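Local atomic coordinates of putative phosphomannomutase (Thermus thermophilus, PDB entry 1TUO), a protein that probably acts as a magnesium-dependent phosphosugar mutase of the phosphohexose mutase family, which shifts a phosphate group within sugar phosphates. Residues T380-R385 with E449-L454; K411-D414 with G418-W421; V428-S433 with V439-E444. One frame throughout, in Å; residues are numbered along the deposited sequence.

Contact 1: T380-R385 with E449-L454; sequences THAYDR and ELVRAL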
loop_
_atom_site.group_PDB
_atom_site.type_symbol
_atom_site.label_atom_id
_atom_site.label_comp_id
_atom_site.label_asym_id
_atom_site.label_seq_id
_atom_site.Cartn_x
_atom_site.Cartn_y
_atom_site.Cartn_z
ATOM N N THR A 380 -11.929 19.893 10.573
ATOM C CA THR A 380 -11.603 18.891 11.579
ATOM C C THR A 380 -11.888 17.551 10.902
ATOM O O THR A 380 -12.796 17.454 10.077
ATOM C CB THR A 380 -12.482 19.037 12.840
ATOM O OG1 THR A 380 -12.194 20.290 13.479
ATOM C CG2 THR A 380 -12.208 17.901 13.812
ATOM N N HIS A 381 -11.121 16.526 11.254
ATOM C CA HIS A 381 -11.264 15.214 10.636
ATOM C C HIS A 381 -11.609 14.066 11.570
ATOM O O HIS A 381 -11.036 13.929 12.648
ATOM C CB HIS A 381 -9.966 14.859 9.898
ATOM C CG HIS A 381 -9.897 13.434 9.440
ATOM N ND1 HIS A 381 -10.460 13.002 8.259
ATOM C CD2 HIS A 381 -9.351 12.338 10.020
ATOM C CE1 HIS A 381 -10.263 11.701 8.130
ATOM N NE2 HIS A 381 -9.593 11.274 9.186
ATOM N N ALA A 382 -12.542 13.233 11.121
ATOM C CA ALA A 382 -12.966 12.037 11.843
ATOM C C ALA A 382 -13.379 11.064 10.745
ATOM O O ALA A 382 -13.952 11.472 9.735
ATOM C CB ALA A 382 -14.145 12.344 12.770
ATOM N N TYR A 383 -13.094 9.783 10.928
ATOM C CA TYR A 383 -13.429 8.825 9.890
ATOM C C TYR A 383 -13.600 7.392 10.371
ATOM O O TYR A 383 -13.031 6.986 11.386
ATOM C CB TYR A 383 -12.339 8.892 8.807
ATOM C CG TYR A 383 -12.415 7.815 7.753
ATOM C CD1 TYR A 383 -11.900 6.542 7.993
ATOM C CD2 TYR A 383 -13.018 8.061 6.521
ATOM C CE1 TYR A 383 -11.984 5.541 7.040
ATOM C CE2 TYR A 383 -13.108 7.060 5.553
ATOM C CZ TYR A 383 -12.589 5.804 5.825
ATOM O OH TYR A 383 -12.681 4.798 4.893
ATOM N N ASP A 384 -14.401 6.636 9.628
ATOM C CA ASP A 384 -14.634 5.227 9.922
ATOM C C ASP A 384 -15.264 4.550 8.714
ATOM O O ASP A 384 -15.823 5.216 7.839
ATOM C CB ASP A 384 -15.551 5.056 11.133
ATOM C CG ASP A 384 -15.484 3.654 11.711
ATOM O OD1 ASP A 384 -16.323 3.310 12.574
ATOM O OD2 ASP A 384 -14.578 2.900 11.299
ATOM N N ARG A 385 -15.174 3.226 8.671
ATOM C CA ARG A 385 -15.740 2.454 7.573
ATOM C C ARG A 385 -16.525 1.260 8.107
ATOM O O ARG A 385 -16.110 0.618 9.071
ATOM C CB ARG A 385 -14.624 1.971 6.639
ATOM C CG ARG A 385 -15.064 0.924 5.622
ATOM C CD ARG A 385 -13.980 0.671 4.587
ATOM N NE ARG A 385 -12.693 0.338 5.194
ATOM C CZ ARG A 385 -12.446 -0.773 5.884
ATOM N NH1 ARG A 385 -13.400 -1.680 6.062
ATOM N NH2 ARG A 385 -11.240 -0.977 6.399
ATOM N N GLU A 449 -18.310 11.340 16.849
ATOM C CA GLU A 449 -19.702 11.134 17.228
ATOM C C GLU A 449 -20.622 11.259 16.031
ATOM O O GLU A 449 -21.559 10.472 15.883
ATOM C CB GLU A 449 -20.132 12.127 18.317
ATOM C CG GLU A 449 -19.500 11.833 19.668
ATOM C CD GLU A 449 -18.002 12.041 19.661
ATOM O OE1 GLU A 449 -17.293 11.257 20.327
ATOM O OE2 GLU A 449 -17.535 12.992 18.995
ATOM N N LEU A 450 -20.356 12.243 15.177
ATOM C CA LEU A 450 -21.183 12.434 13.988
ATOM C C LEU A 450 -20.913 11.309 13.004
ATOM O O LEU A 450 -21.820 10.853 12.305
ATOM C CB LEU A 450 -20.893 13.781 13.327
ATOM C CG LEU A 450 -21.716 14.039 12.058
ATOM C CD1 LEU A 450 -23.212 13.929 12.373
ATOM C CD2 LEU A 450 -21.395 15.418 11.516
ATOM N N VAL A 451 -19.659 10.872 12.934
ATOM C CA VAL A 451 -19.306 9.766 12.059
ATOM C C VAL A 451 -20.145 8.552 12.467
ATOM O O VAL A 451 -20.772 7.911 11.626
ATOM C CB VAL A 451 -17.808 9.400 12.182
ATOM C CG1 VAL A 451 -17.522 8.070 11.488
ATOM C CG2 VAL A 451 -16.964 10.505 11.564
ATOM N N ARG A 452 -20.166 8.249 13.765
ATOM C CA ARG A 452 -20.933 7.100 14.245
ATOM C C ARG A 452 -22.433 7.250 13.995
ATOM O O ARG A 452 -23.097 6.287 13.600
ATOM C CB ARG A 452 -20.674 6.860 15.740
ATOM C CG ARG A 452 -21.490 5.709 16.344
ATOM C CD ARG A 452 -21.235 4.378 15.631
ATOM N NE ARG A 452 -22.021 3.276 16.196
ATOM C CZ ARG A 452 -21.798 2.718 17.384
ATOM N NH1 ARG A 452 -20.804 3.146 18.152
ATOM N NH2 ARG A 452 -22.582 1.735 17.813
ATOM N N ALA A 453 -22.968 8.449 14.218
ATOM C CA ALA A 453 -24.393 8.692 13.997
ATOM C C ALA A 453 -24.722 8.480 12.516
ATOM O O ALA A 453 -25.687 7.795 12.168
ATOM C CB ALA A 453 -24.760 10.116 14.419
ATOM N N LEU A 454 -23.906 9.059 11.640
ATOM C CA LEU A 454 -24.124 8.910 10.205
ATOM C C LEU A 454 -24.156 7.450 9.782
ATOM O O LEU A 454 -25.025 7.040 9.013
ATOM C CB LEU A 454 -23.032 9.640 9.421
ATOM C CG LEU A 454 -23.171 11.160 9.408
ATOM C CD1 LEU A 454 -21.924 11.793 8.804
ATOM C CD2 LEU A 454 -24.412 11.540 8.615
#
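Val-451 meets the strand with both of its methyl groups. CG2 of Val-451 lies 3.6 Å from CB of Ala-382, and CG1 of Val-451 lies 3.6 Å from CB of Asp-384. The valine thus bridges two residues that point the same way from the strand, and CG2 of Val-451 also comes within 4.0 Å of N of Tyr-383 between them. No hydrogen bond joins the two segments, so the contact is apolar packing through one helix residue. With chi1 at 168°, CG1 is anti to the backbone N of Val-451, and the two methyls are spread along the strand. The carboxylate of Asp-384 turns back to its own chain. OD2 of Asp-384 takes the N-H of Arg-385 at 2.7 Å, a bent bond (137°) that arrives from above the carboxylate plane. Tyr-383 points away from the helix, and its ring meets that of His-268. Strand 382-385 and helix 449-454 run roughly the same way, 31° apart, with their axes 7.8 Å apart at closest approach. Strand 382-386 is an outermost strand of the C-terminal antiparallel sheet and pairs with strand 440-445. Helix 448-459 packs on one face of that sheet, where Val-451 also touches Ala-445.

Contact 2: K411-D414 with G418-W421; sequences KGVD and GVKW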
loop_
_atom_site.group_PDB
_atom_site.type_symbol
_atom_site.label_atom_id
_atom_site.label_comp_id
_atom_site.label_asym_id
_atom_site.label_seq_id
_atom_site.Cartn_x
_atom_site.Cartn_y
_atom_site.Cartn_z
ATOM N N LYS A 411 -25.887 18.195 0.196
ATOM C CA LYS A 411 -25.379 19.243 -0.679
ATOM C C LYS A 411 -24.944 18.663 -2.027
ATOM O O LYS A 411 -23.993 19.146 -2.643
ATOM C CB LYS A 411 -24.197 19.940 0.002
ATOM C CG LYS A 411 -23.719 21.213 -0.671
ATOM C CD LYS A 411 -22.587 21.849 0.124
ATOM C CE LYS A 411 -22.125 23.151 -0.510
ATOM N NZ LYS A 411 -21.028 23.785 0.272
ATOM N N GLY A 412 -25.642 17.623 -2.477
ATOM C CA GLY A 412 -25.307 17.007 -3.751
ATOM C C GLY A 412 -24.839 15.568 -3.633
ATOM O O GLY A 412 -24.659 15.051 -2.527
ATOM N N VAL A 413 -24.639 14.921 -4.779
ATOM C CA VAL A 413 -24.195 13.532 -4.830
ATOM C C VAL A 413 -23.143 13.346 -5.923
ATOM O O VAL A 413 -23.167 14.042 -6.936
ATOM C CB VAL A 413 -25.380 12.588 -5.124
ATOM C CG1 VAL A 413 -24.899 11.153 -5.228
ATOM C CG2 VAL A 413 -26.428 12.723 -4.033
ATOM N N ASP A 414 -22.229 12.406 -5.712
ATOM C CA ASP A 414 -21.169 12.122 -6.679
ATOM C C ASP A 414 -21.086 10.612 -6.874
ATOM O O ASP A 414 -20.807 9.866 -5.931
ATOM C CB ASP A 414 -19.836 12.687 -6.166
ATOM C CG ASP A 414 -18.715 12.610 -7.198
ATOM O OD1 ASP A 414 -17.705 13.323 -7.014
ATOM O OD2 ASP A 414 -18.832 11.839 -8.176
ATOM N N GLY A 418 -19.165 4.282 -7.076
ATOM C CA GLY A 418 -20.051 3.939 -5.981
ATOM C C GLY A 418 -21.028 5.092 -5.898
ATOM O O GLY A 418 -21.355 5.691 -6.924
ATOM N N VAL A 419 -21.499 5.419 -4.698
ATOM C CA VAL A 419 -22.426 6.531 -4.535
ATOM C C VAL A 419 -22.034 7.344 -3.307
ATOM O O VAL A 419 -22.025 6.826 -2.193
ATOM C CB VAL A 419 -23.880 6.041 -4.354
ATOM C CG1 VAL A 419 -24.820 7.231 -4.329
ATOM C CG2 VAL A 419 -24.255 5.079 -5.473
ATOM N N LYS A 420 -21.706 8.616 -3.513
ATOM C CA LYS A 420 -21.309 9.475 -2.409
ATOM C C LYS A 420 -22.294 10.606 -2.165
ATOM O O LYS A 420 -22.525 11.440 -3.041
ATOM C CB LYS A 420 -19.913 10.069 -2.664
ATOM C CG LYS A 420 -19.406 10.962 -1.530
ATOM C CD LYS A 420 -18.044 11.593 -1.826
ATOM C CE LYS A 420 -16.937 10.557 -1.937
ATOM N NZ LYS A 420 -15.599 11.190 -2.158
ATOM N N TRP A 421 -22.887 10.622 -0.973
ATOM C CA TRP A 421 -23.814 11.684 -0.612
ATOM C C TRP A 421 -22.995 12.793 0.024
ATOM O O TRP A 421 -22.256 12.568 0.986
ATOM C CB TRP A 421 -24.883 11.184 0.366
ATOM C CG TRP A 421 -25.925 10.317 -0.281
ATOM C CD1 TRP A 421 -26.247 10.278 -1.608
ATOM C CD2 TRP A 421 -26.810 9.399 0.373
ATOM N NE1 TRP A 421 -27.278 9.395 -1.820
ATOM C CE2 TRP A 421 -27.643 8.841 -0.622
ATOM C CE3 TRP A 421 -26.981 8.993 1.705
ATOM C CZ2 TRP A 421 -28.634 7.897 -0.329
ATOM C CZ3 TRP A 421 -27.969 8.053 1.996
ATOM C CH2 TRP A 421 -28.780 7.517 0.981
#
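Val-413 lies alongside the indole of Trp-421, both side chains pointing the same way from the sheet. CG2 of Val-413 approaches the five-membered ring obliquely and comes to 3.4 Å from CD1 of Trp-421. The other methyl reaches across to Val-419, two residues before Trp-421: CG1 of Val-413 is 4.0 Å from CG1 of Val-419. The rotamer of the tryptophan explains the overlap. At chi1 -74° the indole sits beside the backbone N of Trp-421, and its CD1 corner is the part nearest the valine. Further out, the indole meets the ring of Phe-430 edge-to-face. Val-413 and Trp-421 form an antiparallel non-hydrogen-bonded pair. The next pair, Asp-414 with Lys-420, is hydrogen-bonded. N of Asp-414 gives its hydrogen to O of Lys-420 at 2.9 Å. In return, N of Lys-420 bonds to O of Asp-414 at 2.9 Å. The two segments are the arms of a beta hairpin at one edge of the C-terminal domain's antiparallel sheet, with strand 410-414 outermost. The side chains of Asp-414 and Lys-420 share the face away from Trp-421, but their polar ends part. OD1 of Asp-414 stays 5.7 Å from NZ of Lys-420. OD2 of the aspartate accepts the N-H of Leu-416 in the turn. The lysine chain bends at chi3, -65°, and its NZ bonds to the carbonyl O of Phe-291. The same lysine makes cation-pi contacts with the rings of Phe-291 and Trp-427.

Contact 3: V428-S433 with V439-E444; sequences VLFRAS and VRIYVE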
loop_
_atom_site.group_PDB
_atom_site.type_symbol
_atom_site.label_atom_id
_atom_site.label_comp_id
_atom_site.label_asym_id
_atom_site.label_seq_id
_atom_site.Cartn_x
_atom_site.Cartn_y
_atom_site.Cartn_z
ATOM N N VAL A 428 -20.738 10.733 2.951
ATOM C CA VAL A 428 -21.065 9.328 3.144
ATOM C C VAL A 428 -20.982 8.622 1.799
ATOM O O VAL A 428 -21.700 8.972 0.862
ATOM C CB VAL A 428 -22.484 9.153 3.708
ATOM C CG1 VAL A 428 -22.775 7.679 3.919
ATOM C CG2 VAL A 428 -22.620 9.922 5.014
ATOM N N LEU A 429 -20.109 7.624 1.715
ATOM C CA LEU A 429 -19.908 6.880 0.479
ATOM C C LEU A 429 -20.334 5.422 0.577
ATOM O O LEU A 429 -19.909 4.704 1.483
ATOM C CB LEU A 429 -18.430 6.940 0.077
ATOM C CG LEU A 429 -17.964 6.068 -1.096
ATOM C CD1 LEU A 429 -18.583 6.576 -2.392
ATOM C CD2 LEU A 429 -16.443 6.101 -1.186
ATOM N N PHE A 430 -21.174 4.995 -0.362
ATOM C CA PHE A 430 -21.623 3.609 -0.416
ATOM C C PHE A 430 -20.923 2.958 -1.609
ATOM O O PHE A 430 -20.993 3.468 -2.728
ATOM C CB PHE A 430 -23.141 3.512 -0.633
ATOM C CG PHE A 430 -23.959 4.267 0.375
ATOM C CD1 PHE A 430 -24.160 5.636 0.244
ATOM C CD2 PHE A 430 -24.552 3.602 1.443
ATOM C CE1 PHE A 430 -24.944 6.334 1.160
ATOM C CE2 PHE A 430 -25.337 4.290 2.367
ATOM C CZ PHE A 430 -25.533 5.655 2.225
ATOM N N ARG A 431 -20.246 1.840 -1.368
ATOM C CA ARG A 431 -19.549 1.116 -2.428
ATOM C C ARG A 431 -19.857 -0.372 -2.357
ATOM O O ARG A 431 -19.529 -1.033 -1.371
ATOM C CB ARG A 431 -18.036 1.327 -2.326
ATOM C CG ARG A 431 -17.549 2.624 -2.945
ATOM C CD ARG A 431 -16.046 2.801 -2.762
ATOM N NE ARG A 431 -15.280 1.653 -3.242
ATOM C CZ ARG A 431 -15.274 1.225 -4.501
ATOM N NH1 ARG A 431 -16.000 1.848 -5.417
ATOM N NH2 ARG A 431 -14.541 0.173 -4.843
ATOM N N ALA A 432 -20.486 -0.892 -3.406
ATOM C CA ALA A 432 -20.836 -2.306 -3.460
ATOM C C ALA A 432 -19.709 -3.123 -4.084
ATOM O O ALA A 432 -19.769 -3.483 -5.260
ATOM C CB ALA A 432 -22.122 -2.495 -4.258
ATOM N N SER A 433 -18.683 -3.412 -3.289
ATOM C CA SER A 433 -17.539 -4.185 -3.758
ATOM C C SER A 433 -17.791 -5.685 -3.624
ATOM O O SER A 433 -18.797 -6.204 -4.113
ATOM C CB SER A 433 -16.285 -3.799 -2.968
ATOM O OG SER A 433 -15.176 -4.600 -3.341
ATOM N N VAL A 439 -21.688 -4.589 1.044
ATOM C CA VAL A 439 -21.595 -3.153 0.810
ATOM C C VAL A 439 -20.668 -2.506 1.832
ATOM O O VAL A 439 -20.655 -2.886 3.002
ATOM C CB VAL A 439 -22.980 -2.479 0.905
ATOM C CG1 VAL A 439 -22.852 -0.984 0.649
ATOM C CG2 VAL A 439 -23.932 -3.112 -0.097
ATOM N N ARG A 440 -19.892 -1.529 1.380
ATOM C CA ARG A 440 -18.964 -0.831 2.257
ATOM C C ARG A 440 -19.358 0.632 2.376
ATOM O O ARG A 440 -19.576 1.315 1.374
ATOM C CB ARG A 440 -17.539 -0.949 1.717
ATOM C CG ARG A 440 -17.092 -2.385 1.506
ATOM C CD ARG A 440 -15.654 -2.455 1.012
ATOM N NE ARG A 440 -14.713 -1.898 1.980
ATOM C CZ ARG A 440 -13.392 -1.923 1.838
ATOM N NH1 ARG A 440 -12.846 -2.483 0.763
ATOM N NH2 ARG A 440 -12.613 -1.391 2.769
ATOM N N ILE A 441 -19.464 1.105 3.613
ATOM C CA ILE A 441 -19.833 2.486 3.863
ATOM C C ILE A 441 -18.651 3.232 4.468
ATOM O O ILE A 441 -18.130 2.853 5.521
ATOM C CB ILE A 441 -21.055 2.570 4.813
ATOM C CG1 ILE A 441 -22.233 1.800 4.202
ATOM C CG2 ILE A 441 -21.442 4.020 5.042
ATOM C CD1 ILE A 441 -23.517 1.848 5.027
ATOM N N TYR A 442 -18.217 4.281 3.778
ATOM C CA TYR A 442 -17.101 5.107 4.229
ATOM C C TYR A 442 -17.693 6.431 4.685
ATOM O O TYR A 442 -18.499 7.027 3.972
ATOM C CB TYR A 442 -16.120 5.392 3.084
ATOM C CG TYR A 442 -15.700 4.193 2.264
ATOM C CD1 TYR A 442 -16.610 3.539 1.434
ATOM C CD2 TYR A 442 -14.382 3.733 2.290
ATOM C CE1 TYR A 442 -16.221 2.462 0.647
ATOM C CE2 TYR A 442 -13.984 2.656 1.504
ATOM C CZ TYR A 442 -14.910 2.027 0.685
ATOM O OH TYR A 442 -14.523 0.970 -0.104
ATOM N N VAL A 443 -17.302 6.894 5.867
ATOM C CA VAL A 443 -17.828 8.151 6.368
ATOM C C VAL A 443 -16.765 9.070 6.932
ATOM O O VAL A 443 -15.899 8.647 7.702
ATOM C CB VAL A 443 -18.897 7.934 7.483
ATOM C CG1 VAL A 443 -19.298 9.270 8.093
ATOM C CG2 VAL A 443 -20.133 7.251 6.903
ATOM N N GLU A 444 -16.827 10.332 6.511
ATOM C CA GLU A 444 -15.941 11.357 7.027
ATOM C C GLU A 444 -16.838 12.479 7.531
ATOM O O GLU A 444 -17.784 12.890 6.849
ATOM C CB GLU A 444 -15.003 11.914 5.951
ATOM C CG GLU A 444 -14.188 13.085 6.486
ATOM C CD GLU A 444 -13.063 13.511 5.571
ATOM O OE1 GLU A 444 -13.278 13.550 4.340
ATOM O OE2 GLU A 444 -11.971 13.823 6.092
#
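The torsions of Arg-431 and Tyr-442 bring their side chains together. Both have CG beside the backbone N, with chi1 -82° in the arginine and -48° in the tyrosine. The arginine then bends at chi3 and runs obliquely past the phenol, with CD of Arg-431 3.4 Å from CE1 of Tyr-442. NE of Arg-431 donates to OH of Tyr-442 at 3.3 Å. This bond is long and bent, 138° at the hydrogen, although the hydroxyl lies near the guanidinium plane. A salt bridge from NH1 to Asp-417 also holds the arginine. On the same face, Leu-429 puts CD2 3.7 Å from CD1 of Tyr-442. The face that carries Val-428, Phe-430, Ile-441 and Val-443 is apolar, and CD2 of Phe-430 rests 4.0 Å from CG1 of Ile-441. Four backbone hydrogen bonds join the strands, two at Leu-429 with Tyr-442 and two at Arg-431 with Arg-440. This is a beta hairpin. Strand 426-431 pairs on its other edge with strand 419-423, and strand 440-445 pairs with 382-386. Helix 448-459 lies against the apolar face, where Val-443 touches Val-451, Leu-454 and Leu-455. Over the other face, Phe-291 packs on Leu-429 and Ala-292 on Tyr-442.

In the fold
All three contacts belong to the C-terminal domain and reach one antiparallel sheet, ordered 382-386, 440-445, 426-431, 419-423, 410-414. Contact 1 closes a loop that holds contacts 2 and 3, two hairpins in series. Contact 3 is central: its centre lies about 13 Å from that of contact 1 and about 11 Å from that of contact 2, and it touches both. Contacts 1 and 2, about 17 Å apart between centres, do not touch. ND1 of His-381 bonds to OE2 of Glu-444, and backbone bonds tie Val-419 and Trp-421 to strand 426-431. The five strands and helix 448-459 form the core of the domain, which in this family probably closes over the active-site cleft.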